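Local coordinates for putative secreted cellulose binding protein (Streptomyces coelicolor, PDB 4OY7) that cleaves glycosidic bonds of cellulose oxidatively, through the copper-dependent lytic polysaccharide monooxygenase domain that makes up this chain, at residues Y117-G122 with S127-D132; M5-R10 with A170-Q175; Y62-T67 with G72-Y77. All blocks are in the same frame, centred on the assembly; numbering follows the deposited sequence. Where two conformers were deposited one is given.

Interaction 1. Residues Y117-G122 with S127-D132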
# COMPACT_ATOMS: atom_id res chain seq x y z
N TYR A 117 -1.96 -9.64 -0.30
CA TYR A 117 -0.98 -10.50 0.38
C TYR A 117 -0.68 -10.08 1.81
O TYR A 117 -0.69 -8.89 2.13
CB TYR A 117 0.36 -10.53 -0.38
CG TYR A 117 0.33 -10.84 -1.86
CD1 TYR A 117 -0.09 -9.89 -2.78
CD2 TYR A 117 0.80 -12.03 -2.33
CE1 TYR A 117 -0.07 -10.17 -4.15
CE2 TYR A 117 0.84 -12.33 -3.68
CZ TYR A 117 0.42 -11.38 -4.60
OH TYR A 117 0.45 -11.73 -5.95
N LEU A 118 -0.35 -11.04 2.66
CA LEU A 118 0.01 -10.73 4.06
C LEU A 118 1.34 -11.37 4.39
O LEU A 118 1.60 -12.49 4.02
CB LEU A 118 -1.05 -11.27 4.99
CG LEU A 118 -0.90 -11.05 6.49
CD1 LEU A 118 -0.98 -9.57 6.86
CD2 LEU A 118 -1.97 -11.86 7.21
N THR A 119 2.19 -10.61 5.06
CA THR A 119 3.46 -11.12 5.52
C THR A 119 3.24 -12.29 6.46
O THR A 119 2.33 -12.31 7.27
CB THR A 119 4.34 -10.03 6.17
OG1 THR A 119 3.62 -9.39 7.25
CG2 THR A 119 4.78 -9.02 5.13
N LYS A 120 4.12 -13.26 6.31
CA LYS A 120 4.05 -14.51 7.08
C LYS A 120 4.32 -14.29 8.55
O LYS A 120 5.03 -13.36 8.96
CB LYS A 120 5.04 -15.51 6.52
CG LYS A 120 4.72 -15.96 5.12
CD LYS A 120 5.78 -16.90 4.59
CE LYS A 120 5.50 -17.29 3.14
NZ LYS A 120 6.60 -18.09 2.52
N PRO A 121 3.78 -15.19 9.39
CA PRO A 121 4.10 -15.12 10.79
C PRO A 121 5.61 -15.11 11.00
O PRO A 121 6.35 -15.88 10.35
CB PRO A 121 3.50 -16.41 11.36
CG PRO A 121 2.47 -16.81 10.38
CD PRO A 121 2.97 -16.37 9.05
N GLY A 122 6.07 -14.27 11.92
CA GLY A 122 7.48 -14.19 12.23
C GLY A 122 8.19 -13.09 11.48
O GLY A 122 9.23 -12.62 11.93
N SER A 127 13.01 -6.25 8.80
CA SER A 127 13.54 -7.09 7.75
C SER A 127 13.07 -6.67 6.37
O SER A 127 12.00 -6.09 6.20
CB SER A 127 13.07 -8.52 7.95
OG SER A 127 13.53 -8.99 9.20
N GLU A 128 13.88 -7.01 5.37
CA GLU A 128 13.50 -6.81 3.97
C GLU A 128 12.16 -7.50 3.68
O GLU A 128 11.91 -8.61 4.15
CB GLU A 128 14.59 -7.38 3.10
CG GLU A 128 14.36 -7.21 1.62
CD GLU A 128 15.46 -7.81 0.78
OE1 GLU A 128 15.30 -7.84 -0.44
OE2 GLU A 128 16.50 -8.22 1.31
N LEU A 129 11.31 -6.84 2.91
CA LEU A 129 10.08 -7.42 2.38
C LEU A 129 10.35 -8.07 1.03
O LEU A 129 10.58 -7.39 0.02
CB LEU A 129 8.99 -6.35 2.24
CG LEU A 129 7.68 -6.85 1.66
CD1 LEU A 129 7.04 -7.77 2.69
CD2 LEU A 129 6.77 -5.69 1.31
N GLY A 130 10.37 -9.39 1.01
CA GLY A 130 10.51 -10.14 -0.24
C GLY A 130 9.21 -10.88 -0.56
O GLY A 130 8.35 -11.08 0.29
N TRP A 131 9.11 -11.32 -1.81
CA TRP A 131 8.01 -12.19 -2.23
C TRP A 131 7.88 -13.45 -1.35
O TRP A 131 6.78 -13.88 -1.05
CB TRP A 131 8.15 -12.57 -3.72
CG TRP A 131 7.97 -11.40 -4.64
CD1 TRP A 131 8.95 -10.64 -5.21
CD2 TRP A 131 6.73 -10.78 -5.01
NE1 TRP A 131 8.40 -9.63 -5.95
CE2 TRP A 131 7.04 -9.70 -5.86
CE3 TRP A 131 5.38 -11.08 -4.77
CZ2 TRP A 131 6.05 -8.89 -6.42
CZ3 TRP A 131 4.41 -10.27 -5.32
CH2 TRP A 131 4.74 -9.20 -6.14
N ASP A 132 8.99 -14.04 -0.91
CA ASP A 132 8.88 -15.25 -0.06
C ASP A 132 8.48 -14.96 1.38
O ASP A 132 8.36 -15.88 2.19
CB ASP A 132 10.14 -16.12 -0.14
CG ASP A 132 11.31 -15.55 0.61
OD1 ASP A 132 11.30 -14.36 0.98
OD2 ASP A 132 12.31 -16.32 0.83
O HOH W 1 5.50 -17.07 -0.43
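Lys120 NZ donates to the backbone O of Asp132 at 2.8 Å, fastening the end of strand 112-119 to the loop that leads into its antiparallel neighbour, strand 134-141, in the immunoglobulin-like beta-sandwich of this monooxygenase. The ammonium comes from above the carbonyl plane, 40° out of it, and not along a lone pair. Extended beyond CG, the lysine chain has the reach to bring NZ to this carbonyl, a reach that a long flexible residue provides near the surface. The carboxylate of Asp132 is not the partner, since its OD1 stays 6.2 Å from Lys120 NZ; at that separation the opposite charges would probably attract only weakly.

Farther back along the strand, Tyr117 and Trp131 form a T-shaped pair, the edge of the indole directed at the phenol face with the planes at 78°. The closest atoms are Tyr117 CZ and Trp131 CZ3, 4.2 Å apart. The indole is held at its polar corner as well, NE1 donating to Val63 O, and Phe173 of strand 168-178 meets both rings.

Between the lysine and the aromatic pair, Thr119 is a two-faced residue: OG1, set between its own N and carbonyl carbon (chi1 56°), accepts from Leu171 N, while the methyl serves the apolar side. There Thr119 CG2 meets Leu129 CD1 at 3.6 Å, the two side chains crossing at about a right angle.

Interaction 2. Residues M5-R10 with A170-Q175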
# COMPACT_ATOMS: atom_id res chain seq x y z
N MET A 5 -6.26 2.73 0.96
CA MET A 5 -6.60 3.77 1.92
C MET A 5 -6.98 3.24 3.31
O MET A 5 -6.81 3.93 4.32
CB MET A 5 -7.75 4.64 1.38
CG MET A 5 -7.41 5.35 0.07
SD MET A 5 -8.87 6.06 -0.72
CE MET A 5 -9.17 7.30 0.52
N MET A 6 -7.48 2.01 3.38
CA MET A 6 -7.90 1.38 4.64
C MET A 6 -7.73 -0.13 4.47
O MET A 6 -8.41 -0.70 3.61
CB MET A 6 -9.39 1.66 4.92
CG MET A 6 -9.69 3.05 5.46
SD MET A 6 -11.25 3.17 6.39
CE MET A 6 -10.92 2.04 7.73
N PRO A 7 -6.73 -0.77 5.16
CA PRO A 7 -5.60 -0.17 5.93
C PRO A 7 -4.67 0.57 4.98
O PRO A 7 -4.24 0.03 3.95
CB PRO A 7 -4.88 -1.39 6.51
CG PRO A 7 -5.18 -2.48 5.56
CD PRO A 7 -6.61 -2.24 5.11
N GLY A 8 -4.38 1.81 5.34
CA GLY A 8 -3.77 2.74 4.43
C GLY A 8 -2.35 2.37 4.12
O GLY A 8 -1.64 1.85 4.97
N SER A 9 -1.95 2.66 2.90
CA SER A 9 -0.61 2.39 2.43
C SER A 9 0.37 3.41 3.02
O SER A 9 -0.05 4.41 3.62
CB SER A 9 -0.59 2.45 0.90
OG SER A 9 -0.61 3.80 0.47
N ARG A 10 1.67 3.16 2.87
CA ARG A 10 2.68 4.08 3.44
C ARG A 10 2.56 5.49 2.88
O ARG A 10 2.58 6.47 3.64
CB ARG A 10 4.08 3.54 3.20
CG ARG A 10 4.39 2.32 4.04
CD ARG A 10 5.78 1.74 3.81
NE ARG A 10 6.00 0.73 4.84
CZ ARG A 10 7.04 -0.08 4.91
NH1 ARG A 10 8.00 -0.02 3.99
NH2 ARG A 10 7.11 -0.97 5.90
N ALA A 170 2.88 -6.61 10.97
CA ALA A 170 2.80 -7.32 9.69
C ALA A 170 2.67 -6.25 8.61
O ALA A 170 2.61 -5.07 8.91
CB ALA A 170 1.61 -8.28 9.69
N LEU A 171 2.59 -6.66 7.36
CA LEU A 171 2.33 -5.71 6.28
C LEU A 171 1.38 -6.37 5.28
O LEU A 171 1.47 -7.58 5.01
CB LEU A 171 3.65 -5.33 5.65
CG LEU A 171 3.67 -4.40 4.46
CD1 LEU A 171 5.05 -3.75 4.47
CD2 LEU A 171 3.41 -5.16 3.16
N ILE A 172 0.44 -5.60 4.76
CA ILE A 172 -0.43 -6.05 3.67
C ILE A 172 0.04 -5.39 2.39
O ILE A 172 0.04 -4.17 2.28
CB ILE A 172 -1.92 -5.72 3.95
CG1 ILE A 172 -2.44 -6.55 5.13
CG2 ILE A 172 -2.79 -5.98 2.73
CD1 ILE A 172 -3.73 -6.04 5.72
N PHE A 173 0.42 -6.22 1.43
CA PHE A 173 0.86 -5.76 0.11
C PHE A 173 -0.22 -6.07 -0.90
O PHE A 173 -0.80 -7.18 -0.89
CB PHE A 173 2.13 -6.51 -0.33
CG PHE A 173 2.42 -6.36 -1.79
CD1 PHE A 173 2.84 -5.14 -2.32
CD2 PHE A 173 2.28 -7.44 -2.64
CE1 PHE A 173 3.11 -5.02 -3.67
CE2 PHE A 173 2.53 -7.31 -4.00
CZ PHE A 173 2.90 -6.08 -4.51
N MET A 174 -0.55 -5.08 -1.74
CA MET A 174 -1.53 -5.28 -2.80
C MET A 174 -0.95 -4.90 -4.13
O MET A 174 -0.20 -3.90 -4.25
CB MET A 174 -2.80 -4.48 -2.56
CG MET A 174 -3.33 -4.56 -1.16
SD MET A 174 -4.96 -3.79 -1.05
CE MET A 174 -5.08 -3.66 0.72
N GLN A 175 -1.26 -5.72 -5.12
CA GLN A 175 -0.91 -5.45 -6.51
C GLN A 175 -2.21 -5.33 -7.28
O GLN A 175 -3.05 -6.24 -7.29
CB GLN A 175 0.00 -6.52 -7.11
CG GLN A 175 0.65 -6.09 -8.41
CD GLN A 175 1.67 -7.09 -8.91
OE1 GLN A 175 2.20 -7.90 -8.13
NE2 GLN A 175 1.99 -7.04 -10.21
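Pro7 and Ile172 meet with their side chains crossing at about a right angle, and Arg10 and Leu171 do the same, both pairs buried. The first lies between the sheets of the beta-sandwich, joining the chain that leaves strand 4-6, at the margin of one sheet, to strand 168-178 of the other; the second lies on the opposite side of strand 168-178, where the arginine reaches past the strand. Strand 4-6 ends in a classic beta bulge, Met5 and Met6 both facing Glu103. Pro7, after a cis peptide bond, points its ring toward the opposing strand, its compact apolar surface suiting a buried spot. Pro7 CG touches Ile172 CD1 at 3.8 Å; the isoleucine puts CG1 anti to its carbonyl carbon (chi1 -68°) and runs on nearly straight (chi2 164°) to bring CD1 forward.

Arg10 begins helix 10-18 yet is buried, so its charge needs company: NE forms a salt bridge with Asp190, NH1 donates to Tyr82 O, and Trp89 adds a cation-pi contact. A guanidinium so held still offers a flat face, where a leucine methyl can rest without competing for hydrogen bonds: Leu171 CD1 lies over it, 3.7 Å from Arg10 NH2.

Interaction 3. Residues Y62-T67 with G72-Y77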
# COMPACT_ATOMS: atom_id res chain seq x y z
N TYR A 62 10.54 -10.54 -11.36
CA TYR A 62 10.47 -9.27 -12.09
C TYR A 62 10.57 -8.02 -11.17
O TYR A 62 11.33 -7.12 -11.47
CB TYR A 62 9.18 -9.22 -12.94
CG TYR A 62 8.98 -7.87 -13.54
CD1 TYR A 62 9.84 -7.42 -14.54
CD2 TYR A 62 7.99 -7.02 -13.08
CE1 TYR A 62 9.69 -6.15 -15.08
CE2 TYR A 62 7.83 -5.77 -13.61
CZ TYR A 62 8.70 -5.33 -14.60
OH TYR A 62 8.55 -4.09 -15.16
N VAL A 63 9.75 -7.96 -10.11
CA VAL A 63 9.82 -6.89 -9.07
C VAL A 63 10.84 -7.36 -8.04
O VAL A 63 10.62 -8.38 -7.39
CB VAL A 63 8.42 -6.59 -8.46
CG1 VAL A 63 8.42 -5.43 -7.46
CG2 VAL A 63 7.42 -6.30 -9.55
N PRO A 64 11.97 -6.67 -7.92
CA PRO A 64 13.01 -7.20 -7.03
C PRO A 64 12.59 -7.22 -5.57
O PRO A 64 11.84 -6.35 -5.15
CB PRO A 64 14.20 -6.26 -7.26
CG PRO A 64 13.99 -5.76 -8.65
CD PRO A 64 12.50 -5.58 -8.76
N ASP A 65 13.06 -8.22 -4.81
CA ASP A 65 12.84 -8.23 -3.36
C ASP A 65 13.30 -6.89 -2.79
O ASP A 65 14.27 -6.31 -3.26
CB ASP A 65 13.56 -9.37 -2.64
CG ASP A 65 13.01 -10.75 -2.93
OD1 ASP A 65 11.82 -10.87 -3.26
OD2 ASP A 65 13.77 -11.73 -2.80
N GLY A 66 12.54 -6.38 -1.82
CA GLY A 66 12.90 -5.14 -1.18
C GLY A 66 12.50 -3.88 -1.91
O GLY A 66 12.84 -2.80 -1.46
N THR A 67 11.76 -4.01 -3.03
CA THR A 67 11.32 -2.84 -3.81
C THR A 67 9.82 -2.84 -4.11
O THR A 67 9.35 -1.98 -4.87
CB THR A 67 12.06 -2.71 -5.14
OG1 THR A 67 11.60 -3.71 -6.06
CG2 THR A 67 13.52 -2.80 -4.92
N GLY A 72 9.04 -1.52 -7.74
CA GLY A 72 10.33 -1.89 -8.34
C GLY A 72 11.18 -0.71 -8.74
O GLY A 72 12.17 -0.87 -9.49
N ASP A 73 10.87 0.46 -8.19
CA ASP A 73 11.51 1.73 -8.56
C ASP A 73 11.37 2.05 -10.04
O ASP A 73 12.23 2.70 -10.63
CB ASP A 73 12.98 1.76 -8.08
CG ASP A 73 13.07 1.75 -6.57
OD1 ASP A 73 12.35 2.55 -5.90
OD2 ASP A 73 13.81 0.92 -6.03
N ARG A 74 10.25 1.62 -10.61
CA ARG A 74 9.96 1.85 -12.04
C ARG A 74 8.89 2.90 -12.31
O ARG A 74 8.52 3.09 -13.47
CB ARG A 74 9.62 0.52 -12.71
CG ARG A 74 10.77 -0.46 -12.75
CD ARG A 74 10.42 -1.63 -13.66
NE ARG A 74 11.53 -2.57 -13.81
CZ ARG A 74 11.69 -3.72 -13.15
NH1 ARG A 74 10.83 -4.19 -12.22
NH2 ARG A 74 12.77 -4.46 -13.45
N SER A 75 8.38 3.58 -11.29
CA SER A 75 7.31 4.58 -11.49
C SER A 75 7.90 5.88 -12.03
O SER A 75 9.13 6.04 -12.09
CB SER A 75 6.57 4.86 -10.18
OG SER A 75 7.17 5.91 -9.47
N PRO A 76 7.04 6.82 -12.40
CA PRO A 76 7.52 8.14 -12.81
C PRO A 76 8.12 9.00 -11.69
O PRO A 76 8.61 10.09 -11.98
CB PRO A 76 6.24 8.84 -13.31
CG PRO A 76 5.21 7.78 -13.46
CD PRO A 76 5.58 6.70 -12.49
N TYR A 77 8.03 8.54 -10.44
CA TYR A 77 8.43 9.30 -9.26
C TYR A 77 9.35 8.50 -8.37
O TYR A 77 9.43 7.26 -8.46
CB TYR A 77 7.18 9.72 -8.46
CG TYR A 77 6.17 10.44 -9.29
CD1 TYR A 77 6.47 11.70 -9.83
CD2 TYR A 77 4.95 9.87 -9.59
CE1 TYR A 77 5.57 12.37 -10.62
CE2 TYR A 77 4.04 10.52 -10.43
CZ TYR A 77 4.36 11.78 -10.91
OH TYR A 77 3.48 12.45 -11.71
O HOH W 2 14.06 -7.12 -12.50
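The guanidinium of Arg74 lies flat on one face of the Tyr62 ring, the planes only 9° apart and the centres separated by 4.2 Å. The stack is offset: NH1 sits above the ring toward its rim, 3.4 Å from Tyr62 CZ, so the cation-pi contact is off-centre. At the edge of the guanidinium, in its plane, are the backbone O of Tyr62 and a water. Arg74 NH1 donates to Tyr62 O at 3.1 Å, and the water accepts from NH2 and donates to that same O, which thus receives two bonds and, with the stack, helps fix the rotation of the guanidinium. Tyrosine has CG anti to its backbone N (chi1 172°), which turns one ring face to the guanidinium, while OH is bonded to Asp52 and Arg58 makes another cation-pi contact with the ring. Replacing the ring by an alanine is likely to leave one guanidinium face without its stacking partner and Asp52 without the phenol.

Both segments belong to the long surface loop between strands 51-52 and 92-94, pinned midway by the Cys69–Cys188 disulfide; the side chains of Arg74 and of Glu183, a copper ligand in another structure of this protein though not in this one, are about 10 Å apart. A type II turn runs from Pro64 to Thr67, with Gly66 at the positive phi its third position needs. Thr67 OG1 and N both donate to Pro64 O from the same face of its plane, OG1 at 2.8 Å. Thr67 O in turn accepts from Gly72 N at 2.9 Å. Gly72 suits its place twice over, having positive phi and no CB to crowd Arg74 NH1.

In the fold
Interaction 2 lies in the core, where one apolar contact bridges the two sheets of the sandwich and a buried arginine is satisfied by residues outside the pair of segments. Interaction 1, partly buried, grades from aromatic and methyl packing inside to a lysine–carbonyl bond near the surface; interaction 3 is a surface contact of loop with loop, built on a stacked cation and backbone bonds. Interactions 1 and 2 share one sheet, since strands 112-119 and 168-178 are neighbours, joined by Tyr117 N to Phe173 O at 2.8 Å. Interaction 3 touches interaction 1 through Gly66 N to Leu129 O, 2.9 Å, but stays about 6 Å from interaction 2 at the nearest atoms.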